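PDB 6UM4: malate dehydrogenase from Naegleria fowleri, which probably catalyses the reversible interconversion of malate and oxaloacetate, with a nicotinamide adenine dinucleotide as hydride carrier. Local coordinates for residues M248-L257 and F274-Q284; W353-Y364 and Y384-I392. One frame throughout, in Å; residues are numbered along the deposited sequence.

Contact 1: residues M248-L257 and F274-Q284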
# COMPACT_ATOMS: atom_id res chain seq x y z
N MET A 248 5.76 -4.86 17.80
CA MET A 248 6.11 -3.75 16.91
C MET A 248 6.09 -2.39 17.62
O MET A 248 5.03 -1.92 18.04
CB MET A 248 5.15 -3.67 15.72
CG MET A 248 5.72 -2.75 14.67
SD MET A 248 4.77 -2.68 13.16
CE MET A 248 3.35 -1.75 13.78
N THR A 249 7.26 -1.75 17.70
CA THR A 249 7.36 -0.34 18.08
C THR A 249 7.89 0.50 16.93
O THR A 249 8.25 1.67 17.12
CB THR A 249 8.26 -0.18 19.30
OG1 THR A 249 9.49 -0.85 19.04
CG2 THR A 249 7.59 -0.81 20.50
N ARG A 250 7.99 -0.11 15.74
CA ARG A 250 8.59 0.56 14.60
C ARG A 250 7.79 1.79 14.21
O ARG A 250 8.35 2.72 13.64
CB ARG A 250 8.67 -0.42 13.42
CG ARG A 250 9.37 0.13 12.18
CD ARG A 250 10.70 0.77 12.55
NE ARG A 250 11.44 1.17 11.37
CZ ARG A 250 12.26 0.38 10.69
NH1 ARG A 250 12.46 -0.88 11.07
NH2 ARG A 250 12.87 0.85 9.60
N LEU A 251 6.48 1.80 14.50
CA LEU A 251 5.69 2.96 14.14
C LEU A 251 5.97 4.12 15.09
O LEU A 251 6.09 5.28 14.66
CB LEU A 251 4.20 2.62 14.10
CG LEU A 251 3.36 3.83 13.67
CD1 LEU A 251 3.74 4.29 12.27
CD2 LEU A 251 1.85 3.63 13.82
N ASP A 252 6.07 3.83 16.39
CA ASP A 252 6.56 4.84 17.33
C ASP A 252 7.91 5.38 16.86
O ASP A 252 8.13 6.61 16.81
CB ASP A 252 6.67 4.27 18.74
CG ASP A 252 5.39 3.59 19.22
OD1 ASP A 252 4.29 4.18 19.18
OD2 ASP A 252 5.49 2.45 19.73
N HIS A 253 8.81 4.47 16.51
CA HIS A 253 10.14 4.84 16.03
C HIS A 253 10.05 5.79 14.83
O HIS A 253 10.64 6.88 14.84
CB HIS A 253 10.91 3.57 15.68
CG HIS A 253 12.28 3.81 15.14
ND1 HIS A 253 13.41 3.63 15.90
CD2 HIS A 253 12.70 4.21 13.92
CE1 HIS A 253 14.48 3.91 15.17
NE2 HIS A 253 14.07 4.26 13.96
N ASP A 254 9.30 5.40 13.81
CA ASP A 254 9.19 6.22 12.62
C ASP A 254 8.49 7.54 12.91
O ASP A 254 8.74 8.55 12.23
CB ASP A 254 8.46 5.46 11.49
CG ASP A 254 9.29 4.31 10.93
OD1 ASP A 254 10.53 4.29 11.13
OD2 ASP A 254 8.69 3.40 10.29
N ARG A 255 7.55 7.55 13.87
CA ARG A 255 6.90 8.81 14.22
C ARG A 255 7.89 9.77 14.85
O ARG A 255 7.85 10.98 14.59
CB ARG A 255 5.72 8.56 15.14
CG ARG A 255 4.52 7.97 14.43
CD ARG A 255 3.51 7.45 15.42
NE ARG A 255 2.21 7.24 14.81
CZ ARG A 255 1.22 6.58 15.40
NH1 ARG A 255 1.41 6.04 16.60
NH2 ARG A 255 0.06 6.44 14.77
N GLY A 256 8.79 9.25 15.69
CA GLY A 256 9.85 10.08 16.24
C GLY A 256 10.74 10.66 15.16
O GLY A 256 11.07 11.85 15.17
N LEU A 257 11.16 9.81 14.21
CA LEU A 257 11.96 10.29 13.09
C LEU A 257 11.25 11.41 12.35
O LEU A 257 11.88 12.37 11.91
CB LEU A 257 12.29 9.15 12.12
CG LEU A 257 13.12 7.97 12.61
CD1 LEU A 257 13.29 7.00 11.49
CD2 LEU A 257 14.47 8.45 13.09
N PHE A 274 18.51 6.79 16.71
CA PHE A 274 17.26 7.05 17.42
C PHE A 274 16.65 5.72 17.86
O PHE A 274 16.82 4.70 17.19
CB PHE A 274 16.26 7.81 16.52
CG PHE A 274 14.94 8.10 17.19
CD1 PHE A 274 14.89 8.98 18.27
CD2 PHE A 274 13.79 7.47 16.78
CE1 PHE A 274 13.69 9.24 18.91
CE2 PHE A 274 12.58 7.73 17.40
CZ PHE A 274 12.53 8.61 18.47
N ALA A 275 15.94 5.73 18.99
CA ALA A 275 15.34 4.50 19.48
C ALA A 275 14.15 4.79 20.40
O ALA A 275 14.09 5.83 21.05
CB ALA A 275 16.37 3.65 20.23
N ILE A 276 13.23 3.83 20.45
CA ILE A 276 12.11 3.80 21.38
C ILE A 276 12.40 2.73 22.44
O ILE A 276 12.73 1.59 22.09
CB ILE A 276 10.80 3.50 20.63
CG1 ILE A 276 10.60 4.51 19.49
CG2 ILE A 276 9.61 3.43 21.55
CD1 ILE A 276 10.34 5.94 19.94
N TRP A 277 12.32 3.09 23.72
CA TRP A 277 12.45 2.13 24.82
C TRP A 277 11.09 1.82 25.43
O TRP A 277 10.23 2.69 25.55
CB TRP A 277 13.36 2.64 25.94
CG TRP A 277 14.78 2.98 25.57
CD1 TRP A 277 15.23 4.14 25.01
CD2 TRP A 277 15.95 2.18 25.83
NE1 TRP A 277 16.59 4.09 24.83
CE2 TRP A 277 17.06 2.91 25.34
CE3 TRP A 277 16.16 0.93 26.40
CZ2 TRP A 277 18.36 2.41 25.42
CZ3 TRP A 277 17.44 0.44 26.47
CH2 TRP A 277 18.53 1.18 25.98
N GLY A 278 10.91 0.57 25.86
CA GLY A 278 9.78 0.26 26.72
C GLY A 278 8.57 -0.38 26.05
O GLY A 278 8.69 -1.19 25.14
N ASN A 279 7.38 0.00 26.52
CA ASN A 279 6.11 -0.56 26.09
C ASN A 279 5.59 0.17 24.86
O ASN A 279 5.76 1.39 24.73
CB ASN A 279 5.12 -0.43 27.26
CG ASN A 279 3.95 -1.35 27.15
OD1 ASN A 279 3.91 -2.19 26.27
ND2 ASN A 279 2.99 -1.21 28.05
N HIS A 280 4.92 -0.56 23.97
CA HIS A 280 4.20 0.10 22.87
C HIS A 280 2.95 0.75 23.46
O HIS A 280 1.83 0.22 23.38
CB HIS A 280 3.87 -0.91 21.76
CG HIS A 280 3.04 -0.34 20.65
ND1 HIS A 280 3.41 0.77 19.92
CD2 HIS A 280 1.85 -0.75 20.13
CE1 HIS A 280 2.49 1.03 19.01
NE2 HIS A 280 1.54 0.12 19.12
N SER A 281 3.14 1.91 24.07
CA SER A 281 2.06 2.57 24.80
C SER A 281 2.49 3.99 25.10
O SER A 281 3.59 4.42 24.72
CB SER A 281 1.74 1.83 26.10
OG SER A 281 2.73 2.14 27.06
N ALA A 282 1.64 4.71 25.82
CA ALA A 282 1.96 6.09 26.15
C ALA A 282 3.11 6.22 27.15
O ALA A 282 3.59 7.33 27.35
CB ALA A 282 0.73 6.81 26.69
N THR A 283 3.56 5.13 27.78
CA THR A 283 4.72 5.21 28.66
C THR A 283 6.03 4.99 27.92
O THR A 283 7.09 4.98 28.55
CB THR A 283 4.63 4.18 29.80
OG1 THR A 283 4.94 2.88 29.29
CG2 THR A 283 3.25 4.19 30.43
N GLN A 284 5.97 4.80 26.61
CA GLN A 284 7.19 4.60 25.85
C GLN A 284 8.14 5.76 26.07
O GLN A 284 7.74 6.88 26.41
CB GLN A 284 6.85 4.49 24.36
CG GLN A 284 6.39 5.81 23.78
CD GLN A 284 5.93 5.68 22.36
OE1 GLN A 284 6.73 5.83 21.43
NE2 GLN A 284 4.63 5.46 22.16
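H280 and D252 meet through the edge of the imidazole ring: ND1 donates to OD2 over 2.7 Å in a fairly straight bond (158°), lying in the ring plane and reaching the carboxylate on its syn side. The ring and carboxylate planes are turned 42° from each other. One ring face lies under a peptide oxygen, M248 O standing 3.6 Å from H280 CG, while T249 CG2 rests beside H280 CB. The bond fixes the ring's rotation, with M248 O packed against that face. The other carboxylate oxygen, D252 OD1, receives a weak bond from Q284 NE2 (3.3 Å), an amide turned steeply against the carboxylate. The same NE2 is held more firmly by S281 O at 3.0 Å, which fixes the amide beside the aspartate, although its bond to D252 is weak. Q284 OE1 is buried without a polar partner in the model and lies against D252 CB. Further along helix 250-264, the edge of F274 is directed at the face of H253, with ring centroids 5.3 Å apart and planes at 57°. F274 has CG trans to the backbone nitrogen, which sends the ring in over the helix backbone; CE2 comes 3.3 Å from H253 O, and CZ lies 3.8 Å from G256 CA, where no side chain intervenes. L257 CD2 closes in on F274 CD2. Between the aromatic pair and the aspartate, I276 CG1 presses on H253 N at 3.5 Å. The helix thus packs across the end of strand 271-277 and the loop after it. A histidine from a Gly-Asn-His-Ser sequence bonded to a helix aspartate is the active-site pairing of lactate/malate dehydrogenases, and H280 with D252 is consistent with it.

Contact 2: residues W353-Y364 and Y384-I392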
# COMPACT_ATOMS: atom_id res chain seq x y z
N TRP A 353 20.14 2.08 13.55
CA TRP A 353 19.37 1.63 14.70
C TRP A 353 17.90 1.58 14.34
O TRP A 353 17.36 2.53 13.76
CB TRP A 353 19.52 2.58 15.89
CG TRP A 353 20.87 2.73 16.48
CD1 TRP A 353 22.05 2.27 15.99
CD2 TRP A 353 21.18 3.45 17.68
NE1 TRP A 353 23.08 2.65 16.81
CE2 TRP A 353 22.57 3.38 17.86
CE3 TRP A 353 20.41 4.15 18.62
CZ2 TRP A 353 23.21 3.97 18.94
CZ3 TRP A 353 21.06 4.74 19.70
CH2 TRP A 353 22.44 4.65 19.84
N VAL A 354 17.24 0.49 14.70
CA VAL A 354 15.79 0.46 14.66
C VAL A 354 15.31 0.01 16.03
O VAL A 354 16.09 -0.49 16.85
CB VAL A 354 15.24 -0.45 13.52
CG1 VAL A 354 15.71 0.07 12.18
CG2 VAL A 354 15.67 -1.91 13.72
N SER A 355 14.04 0.28 16.30
CA SER A 355 13.40 -0.15 17.53
C SER A 355 12.57 -1.40 17.27
O SER A 355 11.84 -1.46 16.27
CB SER A 355 12.52 0.95 18.12
OG SER A 355 13.27 2.11 18.46
N MET A 356 12.70 -2.37 18.16
CA MET A 356 11.90 -3.59 18.23
C MET A 356 11.66 -3.89 19.70
O MET A 356 12.56 -3.68 20.52
CB MET A 356 12.63 -4.78 17.58
CG MET A 356 12.93 -4.61 16.06
SD MET A 356 14.02 -5.92 15.42
CE MET A 356 12.87 -7.28 15.23
N ALA A 357 10.45 -4.35 20.04
CA ALA A 357 10.15 -4.87 21.37
C ALA A 357 10.54 -6.35 21.43
O ALA A 357 9.91 -7.18 20.77
CB ALA A 357 8.67 -4.70 21.70
N ILE A 358 11.53 -6.67 22.24
CA ILE A 358 12.18 -7.98 22.18
C ILE A 358 12.20 -8.59 23.58
O ILE A 358 12.03 -7.87 24.58
CB ILE A 358 13.61 -7.87 21.59
CG1 ILE A 358 14.54 -7.20 22.62
CG2 ILE A 358 13.60 -7.02 20.31
CD1 ILE A 358 15.96 -7.01 22.15
N PRO A 359 12.37 -9.91 23.69
CA PRO A 359 12.50 -10.51 25.03
C PRO A 359 13.72 -9.95 25.74
O PRO A 359 14.83 -9.94 25.21
CB PRO A 359 12.65 -12.01 24.76
CG PRO A 359 13.11 -12.10 23.34
CD PRO A 359 12.41 -10.94 22.64
N SER A 360 13.51 -9.49 26.97
CA SER A 360 14.61 -8.98 27.76
C SER A 360 15.48 -10.13 28.26
O SER A 360 15.00 -11.05 28.95
CB SER A 360 14.09 -8.17 28.93
OG SER A 360 15.14 -7.84 29.80
N ARG A 361 16.76 -10.10 27.90
CA ARG A 361 17.80 -10.89 28.55
C ARG A 361 18.60 -10.05 29.54
O ARG A 361 19.78 -10.34 29.79
CB ARG A 361 18.72 -11.53 27.51
CG ARG A 361 18.00 -12.36 26.42
CD ARG A 361 17.38 -13.64 27.00
NE ARG A 361 16.82 -14.52 25.96
CZ ARG A 361 16.33 -15.74 26.18
NH1 ARG A 361 16.48 -16.32 27.36
NH2 ARG A 361 15.82 -16.44 25.18
N GLY A 362 18.00 -9.01 30.10
CA GLY A 362 18.68 -8.15 31.05
C GLY A 362 19.53 -7.05 30.45
O GLY A 362 20.29 -6.42 31.19
N GLN A 363 19.42 -6.78 29.15
CA GLN A 363 20.12 -5.66 28.55
C GLN A 363 19.82 -4.38 29.32
O GLN A 363 18.67 -4.11 29.68
CB GLN A 363 19.70 -5.49 27.08
CG GLN A 363 20.08 -6.65 26.15
CD GLN A 363 18.99 -7.69 26.02
OE1 GLN A 363 18.13 -7.82 26.89
NE2 GLN A 363 18.98 -8.40 24.89
N TYR A 364 20.87 -3.61 29.59
CA TYR A 364 20.76 -2.35 30.34
C TYR A 364 20.07 -2.54 31.69
O TYR A 364 19.45 -1.62 32.23
CB TYR A 364 20.08 -1.28 29.47
CG TYR A 364 20.98 -0.95 28.29
CD1 TYR A 364 22.10 -0.15 28.47
CD2 TYR A 364 20.75 -1.49 27.04
CE1 TYR A 364 22.96 0.13 27.42
CE2 TYR A 364 21.61 -1.22 25.98
CZ TYR A 364 22.71 -0.41 26.18
OH TYR A 364 23.58 -0.13 25.15
N TYR A 384 19.17 -10.10 15.27
CA TYR A 384 19.34 -8.72 15.71
C TYR A 384 20.10 -8.72 17.02
O TYR A 384 20.20 -9.74 17.71
CB TYR A 384 18.00 -7.98 15.88
CG TYR A 384 17.04 -8.67 16.84
CD1 TYR A 384 17.23 -8.63 18.21
CD2 TYR A 384 15.93 -9.36 16.35
CE1 TYR A 384 16.35 -9.27 19.09
CE2 TYR A 384 15.04 -9.99 17.22
CZ TYR A 384 15.26 -9.95 18.58
OH TYR A 384 14.38 -10.58 19.44
N GLY A 385 20.67 -7.55 17.35
CA GLY A 385 21.40 -7.35 18.59
C GLY A 385 21.20 -5.97 19.17
O GLY A 385 21.24 -4.95 18.46
N VAL A 386 20.97 -5.92 20.48
CA VAL A 386 20.80 -4.64 21.15
C VAL A 386 22.08 -3.82 21.01
O VAL A 386 23.19 -4.36 21.13
CB VAL A 386 20.43 -4.87 22.62
CG1 VAL A 386 20.35 -3.56 23.37
CG2 VAL A 386 19.11 -5.63 22.71
N ILE A 387 21.93 -2.52 20.75
CA ILE A 387 23.09 -1.65 20.70
C ILE A 387 23.73 -1.64 22.08
O ILE A 387 23.06 -1.38 23.08
CB ILE A 387 22.69 -0.23 20.26
CG1 ILE A 387 21.97 -0.26 18.91
CG2 ILE A 387 23.93 0.66 20.16
CD1 ILE A 387 22.86 -0.72 17.77
N GLU A 388 25.02 -1.95 22.14
CA GLU A 388 25.71 -2.11 23.42
C GLU A 388 26.48 -0.86 23.79
O GLU A 388 26.81 -0.03 22.95
CB GLU A 388 26.68 -3.29 23.39
CG GLU A 388 26.02 -4.64 23.21
CD GLU A 388 27.03 -5.75 23.06
OE1 GLU A 388 28.25 -5.47 23.09
OE2 GLU A 388 26.60 -6.91 22.85
N GLY A 389 26.76 -0.73 25.09
CA GLY A 389 27.68 0.30 25.53
C GLY A 389 27.09 1.68 25.72
O GLY A 389 27.85 2.62 25.97
N LEU A 390 25.79 1.83 25.62
CA LEU A 390 25.22 3.17 25.69
C LEU A 390 25.19 3.65 27.13
O LEU A 390 24.70 2.93 28.01
CB LEU A 390 23.82 3.18 25.08
CG LEU A 390 23.73 2.76 23.62
CD1 LEU A 390 22.28 2.70 23.19
CD2 LEU A 390 24.51 3.72 22.74
N PRO A 391 25.74 4.83 27.43
CA PRO A 391 25.60 5.40 28.78
C PRO A 391 24.20 5.94 28.98
O PRO A 391 23.73 6.78 28.21
CB PRO A 391 26.65 6.52 28.79
CG PRO A 391 26.75 6.94 27.37
CD PRO A 391 26.46 5.73 26.51
N ILE A 392 23.52 5.45 30.01
CA ILE A 392 22.13 5.80 30.28
C ILE A 392 22.10 6.87 31.36
O ILE A 392 22.45 6.59 32.51
CB ILE A 392 21.31 4.57 30.70
CG1 ILE A 392 21.40 3.47 29.64
CG2 ILE A 392 19.86 4.94 30.91
CD1 ILE A 392 20.97 3.92 28.26
O HOH W 1 21.19 -8.63 22.22
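Y364 reaches into the bend 387-390, joining the loops that follow the two outer strands of a three-stranded antiparallel sheet, 353-359/371-380/383-386, in the alpha/beta C-terminal domain of the lactate/malate dehydrogenase family. From CB, chi1 of -66° sets CG anti to the carbonyl carbon and aims the ring at that bend. On one side CD1 meets I392 CG1 at 3.9 Å and CE1 approaches L390 O; on the other, CE2 touches V386 CG1 at 3.7 Å. At the tip, OH accepts a firm bond from L390 N (3.0 Å, 162°). The same OH donates to I387 O, but their 2.5 Å separation is suspiciously short and its exact length doubtful. I387 O lies at the ring edge, near its plane. The phenol oxygen sits between the two backbone groups, with L390 CB and CG also against it. W277 adds an edge-to-face ring contact to Y364 from outside these segments.

I387 crosses W353 at about a right angle, CG1 standing over the five-membered ring, 3.7 Å from its centroid, a CH-pi contact, and CG2 covers CZ2. L390 CD2 touches the far end of the indole at CH2. Farther along strand 353-359, M356 SD lies obliquely to Y384, 4.6 Å from its ring centroid, a Met-aromatic contact. I358 slides past that ring, whose OH is hydrogen-bonded to E243 O. A water accepts from V386 N and, weakly, from Q363 NE2. I358 CD1 and V386 CG2 meet at 3.5 Å, closer than carbon atoms usually pack.

Contacts 1 and 2 follow one another along the chain, their centres about 13 Å apart, and they meet at S355. Its OG lies 2.6 Å from I276 N and 3.0 Å from H253 ND1, both probable hydrogen bonds, so a residue of strand 353-359 ties the helix and strand of contact 1 together. H253 CE1 also packs on W353 O, and T249 touches the S355 side chain. Contact 1 holds the probable active-site pair, H280 and D252; contact 2 is less deeply buried, about 15 Å from the chain centre against about 10 Å for contact 1 (centre to centre), and meets contact 1 on the H253 and I276 side, through S355.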